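Local coordinates for PA14 domain-containing protein (Clostridium clariflavum, PDB 6QDI) that probably senses plant-biomass sugars outside the cell through tandem calcium-binding PA14 domains of a membrane-bound anti-sigma factor, at residues Y104-E109 and V119-S124; G31-A36 and P188-N193; S148-K153 and Q207-G212. One frame throughout, in Å; residues are numbered along the deposited sequence.

Contact 1 (Y104-E109 and V119-S124)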
ATOM      1  N   TYR A 104      -2.185 -17.486 -20.821  1.00 13.10           N
ATOM      2  CA  TYR A 104      -2.445 -16.071 -20.920  1.00 12.23           C
ATOM      3  C   TYR A 104      -2.016 -15.354 -19.660  1.00 10.32           C
ATOM      4  O   TYR A 104      -2.140 -15.873 -18.567  1.00 11.51           O
ATOM      5  CB  TYR A 104      -3.916 -15.815 -21.120  1.00 13.06           C
ATOM      6  CG  TYR A 104      -4.450 -16.351 -22.429  1.00 13.01           C
ATOM      7  CD1 TYR A 104      -4.375 -15.577 -23.595  1.00 13.91           C
ATOM      8  CD2 TYR A 104      -5.060 -17.587 -22.522  1.00 13.93           C
ATOM      9  CE1 TYR A 104      -4.857 -16.026 -24.810  1.00 14.35           C
ATOM     10  CE2 TYR A 104      -5.568 -18.045 -23.732  1.00 14.04           C
ATOM     11  CZ  TYR A 104      -5.469 -17.259 -24.874  1.00 14.81           C
ATOM     12  OH  TYR A 104      -5.966 -17.725 -26.081  1.00 18.39           O
ATOM     13  N   ASP A 105      -1.538 -14.126 -19.809  1.00 10.28           N
ATOM     14  CA  ASP A 105      -1.287 -13.303 -18.657  1.00  9.98           C
ATOM     15  C   ASP A 105      -2.588 -13.049 -17.889  1.00  9.80           C
ATOM     16  O   ASP A 105      -3.655 -12.887 -18.489  1.00 10.64           O
ATOM     17  CB  ASP A 105      -0.704 -11.981 -19.090  1.00 11.16           C
ATOM     18  CG  ASP A 105       0.701 -12.137 -19.640  1.00 12.98           C
ATOM     19  OD1 ASP A 105       1.495 -12.865 -19.007  1.00 16.28           O
ATOM     20  OD2 ASP A 105       0.999 -11.517 -20.636  1.00 18.70           O
ATOM     21  N   ILE A 106      -2.457 -12.972 -16.575  1.00  8.98           N
ATOM     22  CA  ILE A 106      -3.545 -12.563 -15.706  1.00  8.26           C
ATOM     23  C   ILE A 106      -2.920 -11.620 -14.676  1.00  8.08           C
ATOM     24  O   ILE A 106      -1.873 -11.909 -14.095  1.00  9.53           O
ATOM     25  CB  ILE A 106      -4.315 -13.748 -15.048  1.00  8.91           C
ATOM     26  CG1 ILE A 106      -5.377 -13.229 -14.082  1.00  9.18           C
ATOM     27  CG2 ILE A 106      -3.373 -14.729 -14.381  1.00  9.48           C
ATOM     28  CD1 ILE A 106      -6.371 -14.303 -13.690  1.00  9.90           C
ATOM     29  N   LYS A 107      -3.622 -10.510 -14.421  1.00  8.36           N
ATOM     30  CA  LYS A 107      -3.285  -9.570 -13.349  1.00  7.71           C
ATOM     31  C   LYS A 107      -4.568  -9.138 -12.695  1.00  7.85           C
ATOM     32  O   LYS A 107      -5.514  -8.733 -13.406  1.00  8.14           O
ATOM     33  CB  LYS A 107      -2.518  -8.366 -13.912  1.00  8.33           C
ATOM     34  CG  LYS A 107      -2.205  -7.325 -12.849  1.00  9.11           C
ATOM     35  CD  LYS A 107      -1.270  -6.218 -13.329  1.00 10.69           C
ATOM     36  CE  LYS A 107      -1.736  -5.472 -14.541  1.00 14.76           C
ATOM     37  NZ  LYS A 107      -0.790  -4.381 -14.902  1.00 19.79           N
ATOM     38  N   LEU A 108      -4.650  -9.218 -11.380  1.00  7.78           N
ATOM     39  CA  LEU A 108      -5.833  -8.799 -10.656  1.00  7.27           C
ATOM     40  C   LEU A 108      -5.335  -7.910  -9.520  1.00  6.90           C
ATOM     41  O   LEU A 108      -4.560  -8.359  -8.682  1.00  7.95           O
ATOM     42  CB  LEU A 108      -6.612  -9.992 -10.126  1.00  8.47           C
ATOM     43  CG  LEU A 108      -8.053  -9.711  -9.617  1.00 10.24           C
ATOM     44  CD1 LEU A 108      -8.848 -11.001  -9.531  1.00 13.87           C
ATOM     45  CD2 LEU A 108      -8.150  -9.033  -8.279  1.00  9.73           C
ATOM     46  N   GLU A 109      -5.807  -6.660  -9.510  1.00  6.78           N
ATOM     47  CA  GLU A 109      -5.508  -5.719  -8.446  1.00  6.71           C
ATOM     48  C   GLU A 109      -6.767  -5.499  -7.599  1.00  6.33           C
ATOM     49  O   GLU A 109      -7.877  -5.472  -8.132  1.00  6.83           O
ATOM     50  CB  GLU A 109      -5.003  -4.411  -9.042  1.00  6.78           C
ATOM     51  CG  GLU A 109      -3.624  -4.556  -9.638  1.00  7.54           C
ATOM     52  CD  GLU A 109      -3.092  -3.374 -10.413  1.00  7.84           C
ATOM     53  OE1 GLU A 109      -3.805  -2.367 -10.575  1.00  8.86           O
ATOM     54  OE2 GLU A 109      -1.904  -3.442 -10.793  1.00  9.63           O
ATOM     55  N   VAL A 119     -12.720 -10.847  -1.987  1.00  7.07           N
ATOM     56  CA  VAL A 119     -12.551 -10.864  -3.415  1.00  7.41           C
ATOM     57  C   VAL A 119     -12.573 -12.322  -3.870  1.00  8.04           C
ATOM     58  O   VAL A 119     -11.861 -13.181  -3.321  1.00  9.71           O
ATOM     59  CB  VAL A 119     -11.294 -10.113  -3.869  1.00  7.94           C
ATOM     60  CG1 VAL A 119     -10.003 -10.621  -3.274  1.00  9.04           C
ATOM     61  CG2 VAL A 119     -11.196 -10.086  -5.382  1.00  8.77           C
ATOM     62  N   LYS A 120     -13.383 -12.601  -4.868  1.00  7.72           N
ATOM     63  CA  LYS A 120     -13.544 -13.951  -5.398  1.00  8.82           C
ATOM     64  C   LYS A 120     -13.616 -13.896  -6.908  1.00  8.98           C
ATOM     65  O   LYS A 120     -14.443 -13.148  -7.447  1.00 10.79           O
ATOM     66  CB  LYS A 120     -14.869 -14.557  -4.857  1.00 11.74           C
ATOM     67  CG  LYS A 120     -15.177 -15.983  -5.192  1.00 16.34           C
ATOM     68  CD  LYS A 120     -16.411 -16.472  -4.410  1.00 19.88           C
ATOM     69  CE  LYS A 120     -17.147 -17.666  -4.983  1.00 21.46           C
ATOM     70  NZ  LYS A 120     -18.052 -18.194  -3.944  1.00 21.80           N
ATOM     71  N   LEU A 121     -12.777 -14.695  -7.576  1.00  8.60           N
ATOM     72  CA  LEU A 121     -12.727 -14.776  -9.058  1.00  8.86           C
ATOM     73  C   LEU A 121     -13.262 -16.119  -9.544  1.00  8.78           C
ATOM     74  O   LEU A 121     -12.686 -17.179  -9.226  1.00  9.44           O
ATOM     75  CB  LEU A 121     -11.281 -14.608  -9.546  1.00  9.46           C
ATOM     76  CG  LEU A 121     -11.106 -14.672 -11.054  1.00 10.63           C
ATOM     77  CD1 LEU A 121     -11.743 -13.490 -11.747  1.00 11.89           C
ATOM     78  CD2 LEU A 121      -9.626 -14.815 -11.359  1.00 12.35           C
ATOM     79  N   GLU A 122     -14.331 -16.025 -10.322  1.00  8.90           N
ATOM     80  CA  GLU A 122     -14.955 -17.188 -10.966  1.00  9.31           C
ATOM     81  C   GLU A 122     -14.856 -17.047 -12.459  1.00  9.57           C
ATOM     82  O   GLU A 122     -14.636 -15.950 -13.012  1.00  9.66           O
ATOM     83  CB  GLU A 122     -16.445 -17.306 -10.554  1.00  9.63           C
ATOM     84  CG  GLU A 122     -16.656 -17.554  -9.070  1.00 10.77           C
ATOM     85  CD  GLU A 122     -18.106 -17.391  -8.739  1.00 11.61           C
ATOM     86  OE1 GLU A 122     -18.509 -16.257  -8.450  1.00 14.77           O
ATOM     87  OE2 GLU A 122     -18.875 -18.367  -8.908  1.00 12.81           O
ATOM     88  N   TRP A 123     -15.099 -18.168 -13.150  1.00  9.61           N
ATOM     89  CA  TRP A 123     -15.224 -18.171 -14.609  1.00 10.39           C
ATOM     90  C   TRP A 123     -16.341 -19.116 -15.046  1.00 10.69           C
ATOM     91  O   TRP A 123     -16.780 -19.985 -14.305  1.00 10.76           O
ATOM     92  CB  TRP A 123     -13.893 -18.485 -15.332  1.00 10.30           C
ATOM     93  CG  TRP A 123     -13.288 -19.845 -15.129  1.00 10.20           C
ATOM     94  CD1 TRP A 123     -13.778 -20.896 -14.381  1.00 10.36           C
ATOM     95  CD2 TRP A 123     -12.105 -20.310 -15.751  1.00 11.74           C
ATOM     96  NE1 TRP A 123     -12.914 -21.953 -14.464  1.00 11.88           N
ATOM     97  CE2 TRP A 123     -11.879 -21.622 -15.306  1.00 11.73           C
ATOM     98  CE3 TRP A 123     -11.183 -19.720 -16.598  1.00 11.32           C
ATOM     99  CZ2 TRP A 123     -10.767 -22.357 -15.710  1.00 12.38           C
ATOM    100  CZ3 TRP A 123     -10.085 -20.451 -17.009  1.00 12.76           C
ATOM    101  CH2 TRP A 123      -9.872 -21.741 -16.551  1.00 13.06           C
ATOM    102  N   SER A 124     -16.814 -18.894 -16.271  1.00 10.88           N
ATOM    103  CA  SER A 124     -17.682 -19.844 -16.956  1.00 11.66           C
ATOM    104  C   SER A 124     -17.422 -19.719 -18.467  1.00 11.26           C
ATOM    105  O   SER A 124     -16.876 -18.733 -18.977  1.00 12.61           O
ATOM    106  CB  SER A 124     -19.151 -19.586 -16.655  1.00 12.53           C
ATOM    107  OG  SER A 124     -19.614 -18.393 -17.255  1.00 12.82           O
TER

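Contact 2 (G31-A36 and P188-N193)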
ATOM      1  N   GLY A  31     -13.092 -10.507   6.311  1.00  8.98           N
ATOM      2  CA  GLY A  31     -13.798  -9.851   7.385  1.00 10.37           C
ATOM      3  C   GLY A  31     -13.177  -8.497   7.583  1.00 10.49           C
ATOM      4  O   GLY A  31     -12.749  -7.844   6.637  1.00  9.89           O
ATOM      5  N   VAL A  32     -13.068  -8.109   8.844  1.00 12.74           N
ATOM      6  CA  VAL A  32     -12.421  -6.835   9.175  1.00 12.10           C
ATOM      7  C   VAL A  32     -10.980  -7.033   9.588  1.00 11.08           C
ATOM      8  O   VAL A  32     -10.353  -6.077  10.069  1.00 14.11           O
ATOM      9  CB  VAL A  32     -13.181  -6.000  10.236  1.00 13.97           C
ATOM     10  CG1 VAL A  32     -14.516  -5.567   9.652  1.00 16.37           C
ATOM     11  CG2 VAL A  32     -13.372  -6.750  11.530  1.00 16.05           C
ATOM     12  N   ASN A  33     -10.426  -8.229   9.432  1.00 11.73           N
ATOM     13  CA  ASN A  33      -9.033  -8.483   9.812  1.00 13.35           C
ATOM     14  C   ASN A  33      -8.131  -8.518   8.626  1.00 11.18           C
ATOM     15  O   ASN A  33      -8.566  -8.572   7.501  1.00 13.25           O
ATOM     16  CB  ASN A  33      -8.936  -9.784  10.547  1.00 16.49           C
ATOM     17  CG  ASN A  33      -9.538  -9.659  11.911  1.00 22.15           C
ATOM     18  OD1 ASN A  33      -9.335  -8.638  12.610  1.00 25.67           O
ATOM     19  ND2 ASN A  33     -10.323 -10.626  12.280  1.00 28.51           N
ATOM     20  N   SER A  34      -6.859  -8.515   8.899  1.00 12.38           N
ATOM     21  CA  SER A  34      -5.866  -8.463   7.917  1.00 13.68           C
ATOM     22  C   SER A  34      -5.745  -9.750   7.077  1.00 11.89           C
ATOM     23  O   SER A  34      -6.027 -10.841   7.603  1.00 13.56           O
ATOM     24  CB  SER A  34      -4.574  -8.260   8.750  1.00 16.38           C
ATOM     25  OG  SER A  34      -3.495  -8.219   7.942  1.00 16.33           O
ATOM     26  N   PRO A  35      -5.197  -9.674   5.848  1.00 11.44           N
ATOM     27  CA  PRO A  35      -4.883 -10.939   5.167  1.00 11.43           C
ATOM     28  C   PRO A  35      -3.721 -11.710   5.716  1.00 12.85           C
ATOM     29  O   PRO A  35      -3.570 -12.880   5.352  1.00 16.07           O
ATOM     30  CB  PRO A  35      -4.526 -10.536   3.722  1.00 13.22           C
ATOM     31  CG  PRO A  35      -4.962  -9.171   3.578  0.60 13.57           C
ATOM     32  CD  PRO A  35      -5.024  -8.527   4.937  1.00 12.87           C
ATOM     33  N   ALA A  36      -2.860 -11.084   6.489  1.00 11.92           N
ATOM     34  CA  ALA A  36      -1.627 -11.755   6.911  1.00 12.85           C
ATOM     35  C   ALA A  36      -1.022 -10.977   8.050  1.00 12.21           C
ATOM     36  O   ALA A  36      -1.209  -9.755   8.132  1.00 12.67           O
ATOM     37  CB  ALA A  36      -0.654 -11.831   5.740  1.00 14.98           C
ATOM     38  N   PRO A 188      -4.937   4.747  11.526  1.00  7.36           N
ATOM     39  CA  PRO A 188      -3.645   4.048  11.513  1.00  7.66           C
ATOM     40  C   PRO A 188      -3.611   2.751  12.297  1.00  7.83           C
ATOM     41  O   PRO A 188      -2.660   1.986  12.133  1.00  8.96           O
ATOM     42  CB  PRO A 188      -2.677   5.119  12.107  1.00  8.37           C
ATOM     43  CG  PRO A 188      -3.332   6.414  11.757  1.00  8.34           C
ATOM     44  CD  PRO A 188      -4.795   6.129  12.021  1.00  7.81           C
ATOM     45  N   SER A 189      -4.620   2.538  13.135  1.00  8.04           N
ATOM     46  CA  SER A 189      -4.746   1.339  13.944  1.00  8.80           C
ATOM     47  C   SER A 189      -6.205   1.234  14.297  1.00  8.75           C
ATOM     48  O   SER A 189      -6.908   2.255  14.342  1.00  8.86           O
ATOM     49  CB  SER A 189      -3.917   1.449  15.231  1.00  9.28           C
ATOM     50  OG  SER A 189      -4.177   0.350  16.048  1.00 10.22           O
ATOM     51  N   LYS A 190      -6.669   0.034  14.616  1.00  9.56           N
ATOM     52  CA  LYS A 190      -8.012  -0.114  15.181  1.00 10.04           C
ATOM     53  C   LYS A 190      -8.139   0.561  16.530  1.00 10.77           C
ATOM     54  O   LYS A 190      -9.262   0.751  16.981  1.00 11.24           O
ATOM     55  CB  LYS A 190      -8.445  -1.583  15.274  1.00 10.65           C
ATOM     56  CG  LYS A 190      -8.738  -2.203  13.922  1.00 10.84           C
ATOM     57  CD  LYS A 190      -9.003  -3.679  14.059  1.00 12.09           C
ATOM     58  CE  LYS A 190      -9.206  -4.359  12.722  1.00 13.12           C
ATOM     59  NZ  LYS A 190     -10.615  -4.433  12.348  1.00 16.05           N
ATOM     60  N   SER A 191      -7.031   0.916  17.192  1.00  9.48           N
ATOM     61  CA  SER A 191      -7.117   1.688  18.422  1.00  9.51           C
ATOM     62  C   SER A 191      -7.553   3.130  18.208  1.00  8.99           C
ATOM     63  O   SER A 191      -7.861   3.827  19.158  1.00 10.01           O
ATOM     64  CB  SER A 191      -5.768   1.672  19.144  1.00 11.11           C
ATOM     65  OG  SER A 191      -4.786   2.348  18.385  1.00 11.40           O
ATOM     66  N   ILE A 192      -7.589   3.576  16.945  1.00  8.56           N
ATOM     67  CA  ILE A 192      -7.954   4.940  16.541  1.00  8.64           C
ATOM     68  C   ILE A 192      -9.318   4.888  15.885  1.00  8.39           C
ATOM     69  O   ILE A 192      -9.531   4.180  14.900  1.00  9.50           O
ATOM     70  CB  ILE A 192      -6.881   5.546  15.622  1.00  7.94           C
ATOM     71  CG1 ILE A 192      -5.533   5.606  16.352  1.00  7.62           C
ATOM     72  CG2 ILE A 192      -7.287   6.889  15.071  1.00  7.81           C
ATOM     73  CD1 ILE A 192      -5.432   6.677  17.439  1.00  8.50           C
ATOM     74  N   ASN A 193     -10.264   5.640  16.429  1.00  9.06           N
ATOM     75  CA  ASN A 193     -11.615   5.669  15.903  1.00  8.90           C
ATOM     76  C   ASN A 193     -11.616   6.007  14.404  1.00  8.86           C
ATOM     77  O   ASN A 193     -10.865   6.883  13.941  1.00  8.61           O
ATOM     78  CB  ASN A 193     -12.459   6.671  16.660  1.00  9.90           C
ATOM     79  CG  ASN A 193     -13.930   6.512  16.357  1.00 13.56           C
ATOM     80  OD1 ASN A 193     -14.501   5.448  16.491  1.00 20.17           O
ATOM     81  ND2 ASN A 193     -14.512   7.557  15.898  1.00 17.99           N
TER

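Contact 3 (S148-K153 and Q207-G212)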
ATOM      1  N   SER A 148      14.443  -0.989  -0.726  1.00 15.79           N
ATOM      2  CA  SER A 148      15.555  -0.121  -0.981  1.00 12.35           C
ATOM      3  C   SER A 148      16.905  -0.838  -0.933  1.00 12.51           C
ATOM      4  O   SER A 148      17.134  -1.719  -0.113  1.00 14.76           O
ATOM      5  CB  SER A 148      15.590   0.960   0.083  1.00 12.10           C
ATOM      6  OG  SER A 148      16.703   1.811  -0.026  1.00 11.31           O
ATOM      7  N   SER A 149      17.802  -0.389  -1.801  1.00 12.42           N
ATOM      8  CA  SER A 149      19.187  -0.831  -1.828  1.00 13.60           C
ATOM      9  C   SER A 149      20.072  -0.107  -0.833  1.00 11.49           C
ATOM     10  O   SER A 149      21.253  -0.429  -0.714  1.00 13.35           O
ATOM     11  CB  SER A 149      19.802  -0.665  -3.236  1.00 16.44           C
ATOM     12  OG  SER A 149      19.944   0.706  -3.546  1.00 20.44           O
ATOM     13  N   ILE A 150      19.556   0.908  -0.147  1.00  9.15           N
ATOM     14  CA  ILE A 150      20.401   1.729   0.712  1.00  8.42           C
ATOM     15  C   ILE A 150      20.638   0.934   2.006  1.00  8.37           C
ATOM     16  O   ILE A 150      19.683   0.578   2.709  1.00  8.36           O
ATOM     17  CB  ILE A 150      19.770   3.081   1.026  1.00  8.39           C
ATOM     18  CG1 ILE A 150      19.474   3.880  -0.253  1.00  9.03           C
ATOM     19  CG2 ILE A 150      20.623   3.853   2.012  1.00  8.99           C
ATOM     20  CD1 ILE A 150      18.666   5.130  -0.011  1.00 10.18           C
ATOM     21  N   PRO A 151      21.910   0.641   2.344  1.00  8.90           N
ATOM     22  CA  PRO A 151      22.183  -0.149   3.563  1.00  9.06           C
ATOM     23  C   PRO A 151      22.040   0.729   4.802  1.00  8.83           C
ATOM     24  O   PRO A 151      21.904   1.957   4.733  1.00 10.21           O
ATOM     25  CB  PRO A 151      23.614  -0.640   3.337  1.00 10.83           C
ATOM     26  CG  PRO A 151      24.204   0.508   2.566  1.00 11.82           C
ATOM     27  CD  PRO A 151      23.146   1.021   1.650  1.00  9.87           C
ATOM     28  N   GLY A 152      22.078   0.074   5.941  1.00  8.64           N
ATOM     29  CA  GLY A 152      22.078   0.775   7.227  1.00  8.42           C
ATOM     30  C   GLY A 152      21.384  -0.072   8.275  1.00  8.02           C
ATOM     31  O   GLY A 152      20.708  -1.036   7.964  1.00  8.89           O
ATOM     32  N   LYS A 153      21.568   0.321   9.530  1.00  8.07           N
ATOM     33  CA  LYS A 153      21.095  -0.440  10.697  1.00  8.01           C
ATOM     34  C   LYS A 153      19.782   0.075  11.289  1.00  7.68           C
ATOM     35  O   LYS A 153      19.381  -0.378  12.357  1.00  8.24           O
ATOM     36  CB  LYS A 153      22.213  -0.492  11.757  1.00  9.88           C
ATOM     37  CG  LYS A 153      23.533  -1.091  11.289  1.00 12.03           C
ATOM     38  CD  LYS A 153      23.453  -2.481  10.677  1.00 13.90           C
ATOM     39  CE  LYS A 153      24.774  -3.004  10.049  1.00 15.81           C
ATOM     40  NZ  LYS A 153      24.629  -4.394   9.402  1.00 18.51           N
ATOM     41  N   GLN A 207      19.721   8.732   9.732  1.00  6.13           N
ATOM     42  CA  GLN A 207      21.166   8.664   9.647  1.00  6.33           C
ATOM     43  C   GLN A 207      21.551   8.608   8.188  1.00  6.30           C
ATOM     44  O   GLN A 207      21.112   7.721   7.450  1.00  7.46           O
ATOM     45  CB  GLN A 207      21.737   7.512  10.477  1.00  7.33           C
ATOM     46  CG  GLN A 207      23.264   7.672  10.634  1.00  7.87           C
ATOM     47  CD  GLN A 207      23.826   6.954  11.860  1.00  8.08           C
ATOM     48  OE1 GLN A 207      23.219   5.991  12.348  1.00  9.24           O
ATOM     49  NE2 GLN A 207      24.935   7.438  12.385  1.00  8.15           N
ATOM     50  N   VAL A 208      22.383   9.543   7.782  1.00  6.99           N
ATOM     51  CA  VAL A 208      22.637   9.840   6.381  1.00  7.63           C
ATOM     52  C   VAL A 208      23.579   8.804   5.783  1.00  7.02           C
ATOM     53  O   VAL A 208      24.622   8.515   6.335  1.00  7.92           O
ATOM     54  CB  VAL A 208      23.227  11.248   6.267  1.00  9.26           C
ATOM     55  CG1 VAL A 208      23.709  11.569   4.861  1.00  9.73           C
ATOM     56  CG2 VAL A 208      22.209  12.263   6.766  1.00  9.53           C
ATOM     57  N   PRO A 209      23.241   8.232   4.606  1.00  7.20           N
ATOM     58  CA  PRO A 209      24.074   7.154   4.080  1.00  7.72           C
ATOM     59  C   PRO A 209      25.308   7.607   3.315  1.00  8.41           C
ATOM     60  O   PRO A 209      26.297   6.877   3.306  1.00  9.22           O
ATOM     61  CB  PRO A 209      23.123   6.408   3.145  1.00  8.19           C
ATOM     62  CG  PRO A 209      22.101   7.450   2.731  1.00  8.45           C
ATOM     63  CD  PRO A 209      21.918   8.289   3.953  1.00  7.60           C
ATOM     64  N   TYR A 210      25.242   8.757   2.672  1.00  8.24           N
ATOM     65  CA  TYR A 210      26.253   9.227   1.695  1.00  8.60           C
ATOM     66  C   TYR A 210      26.512  10.695   1.852  1.00  8.80           C
ATOM     67  O   TYR A 210      25.580  11.465   2.099  1.00  9.43           O
ATOM     68  CB  TYR A 210      25.771   8.971   0.236  1.00  9.96           C
ATOM     69  CG  TYR A 210      25.248   7.579  -0.033  1.00  9.91           C
ATOM     70  CD1 TYR A 210      26.066   6.462   0.109  1.00 11.26           C
ATOM     71  CD2 TYR A 210      23.943   7.379  -0.437  1.00 10.10           C
ATOM     72  CE1 TYR A 210      25.575   5.170  -0.102  1.00 11.22           C
ATOM     73  CE2 TYR A 210      23.467   6.097  -0.661  1.00 10.42           C
ATOM     74  CZ  TYR A 210      24.282   5.000  -0.486  1.00 10.73           C
ATOM     75  OH  TYR A 210      23.752   3.750  -0.685  1.00 12.88           O
ATOM     76  N   ASP A 211      27.764  11.126   1.685  1.00  8.76           N
ATOM     77  CA  ASP A 211      28.029  12.536   1.665  1.00  8.57           C
ATOM     78  C   ASP A 211      27.386  13.203   0.411  1.00  8.39           C
ATOM     79  O   ASP A 211      27.574  12.739  -0.700  1.00  9.22           O
ATOM     80  CB  ASP A 211      29.544  12.825   1.533  1.00  8.09           C
ATOM     81  CG  ASP A 211      30.388  12.554   2.700  1.00  9.18           C
ATOM     82  OD1 ASP A 211      29.917  12.158   3.778  1.00 11.58           O
ATOM     83  OD2 ASP A 211      31.611  12.778   2.538  1.00  9.93           O
ATOM     84  N   GLY A 212      26.685  14.303   0.632  1.00  8.82           N
ATOM     85  CA  GLY A 212      26.177  15.141  -0.466  1.00  9.83           C
ATOM     86  C   GLY A 212      24.925  15.876  -0.048  1.00  8.97           C
ATOM     87  O   GLY A 212      24.631  15.997   1.131  1.00  9.59           O
TER
HETATM   88  O   HOH W   1      22.127   2.916  -2.862  1.00 23.04           O

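Contact 1 (Y104-E109 and V119-S124)
Ile106 and Leu108 on one strand face Val119 and Leu121 on the next, the strand axes passing 10.3 Å apart with their directions at 151°, too far for backbone pairing, so side chains alone bridge the gap. Leu121 is shared by both partners on the facing strand. Its CD2 meets CD1 of Ile106 tip to tip at 4.0 Å and also approaches CD1 of Leu108 at 4.3 Å. Ile106 gets there with an extended chain, CG1 anti to the backbone N (chi1 176°), which carries CD1 out across the interior. The other branch of Leu108 serves Val119, with CD2 of Leu108 lying 4.3 Å from CG2 of Val119. All four residues are buried and the contact is wholly apolar. Side chains of neighbouring strands add to the packing: Ile65 touches Leu108 and Leu121, while Trp49 packs on Leu108 and Val119. Charged residues alternate with this inward row; Asp105 pairs with Lys52 and Glu109 with Arg48. The two strands follow each other in the chain yet belong to different antiparallel sheets, and their meeting is the face-to-face core packing of the beta-sandwich of the first PA14 domain.

Contact 2 (G31-A36 and P188-N193)
Lys190 of the second PA14 domain reaches across to the backbone of Val32 in the first, and this one side chain carries most of a small, exposed contact. In the polar part, NZ of Lys190 donates to the carbonyl O of Val32 at 2.8 Å. The ammonium nitrogen stands above the carbonyl plane, 38° out of it, with a C=O...N angle of 136°, so the bond does not use a lone-pair direction. Glu43, on the same side of the interface as Val32, forms a salt bridge with the same NZ; the lysine is thus gripped by a charge as well as a carbonyl.

Van der Waals contacts are few. Val32 and Lys190 cross at about a right angle, with CB of Val32 3.7 Å from NZ of Lys190. The lysine chain runs extended through chi3 and then bends at its last torsion (chi4 -93°), which turns NZ onto the carbonyl. CE of Lys190 lies 4.3 Å from OD1 of Asn33, an oxygen that also accepts from Asn41.

Turn-forming bonds set the base of the lysine. Ser189 to Ile192 make a type I beta turn, closed by Ile192 N to Ser189 O at 3.0 Å, with Lys190 as its second residue. Inside it the Ser191 N donates to Ser189 OG at 3.1 Å along a nearly straight line, an ST turn, and Glu172 bonds both serine hydroxyls.

Calcium-binding residues lie close on both sides: the side chains of Asp42, a ligand of one calcium ion, and Lys190 are about 6 Å apart, and Asn193 N bonds Asp163 of another site. The arrangement is an interdomain bridge between loops that adjoin calcium sites of tandem PA14 domains.

Contact 3 (S148-K153 and Q207-G212)
A partly exposed apolar patch at one end of the second PA14 domain is where Ile150 and Pro151 meet Pro209 and Tyr210. The Ile150 side chain crosses Pro209 obliquely, its CG2 coming 3.7 Å from CB of Pro209. With chi1 at -58°, CG1 sits beside the backbone N and CG2 is left anti to it, directed at the proline. Pro209 is a middle layer: the same CB lies over the centre of the Tyr210 ring, 3.7 Å above its plane, so the proline covers one ring face while also receiving the isoleucine methyl. Ile282 and Trp277 both touch Ile150 and Pro209, joining the patch to the body of the domain.

In the fold, 148-153 belongs to the long connection that leaves the first PA14 domain and leads into the first strand of the second, whereas 207-212 is the loop between strands 198-207 and 212-220, which lie in different sheets of that domain. The connection is thereby laid against the end of the second sandwich just before entering it; the carbonyl of Ile150 is also bonded by Ser290.

The side chains of Tyr210 and Pro151 cross at about a right angle, with OH of Tyr210 3.6 Å from CD of Pro151. One water bridges OH of Tyr210 (2.8 Å) and OG of Ser149 (3.2 Å), linking the two segments through solvent as no direct hydrogen bond does. Ahead of Ile150 the chain bends in an ST turn, with Ile150 N donating to Ser148 OG at 3.0 Å and an angle of 167°.

In the fold
Contact 1 packs the two sheets of the first domain, contact 3 seats the interdomain connection on the second, and contact 2 joins the domains directly. Both segments of contact 1 fall in the sequence between the two segments of contact 2, while the segments of contacts 2 and 3 alternate. Centres of contacts 1 and 3 are 40 Å apart, on opposite sides of the chain's centre; contact 2 lies 26 Å from contact 1 and 32 Å from contact 3, centre to centre. Contacts 1 and 2 share a calcium neighbourhood: the side chains of Val119 and Val32 are about 10 and 8 Å from a bound calcium ion, whereas contact 3 is remote from the metal sites.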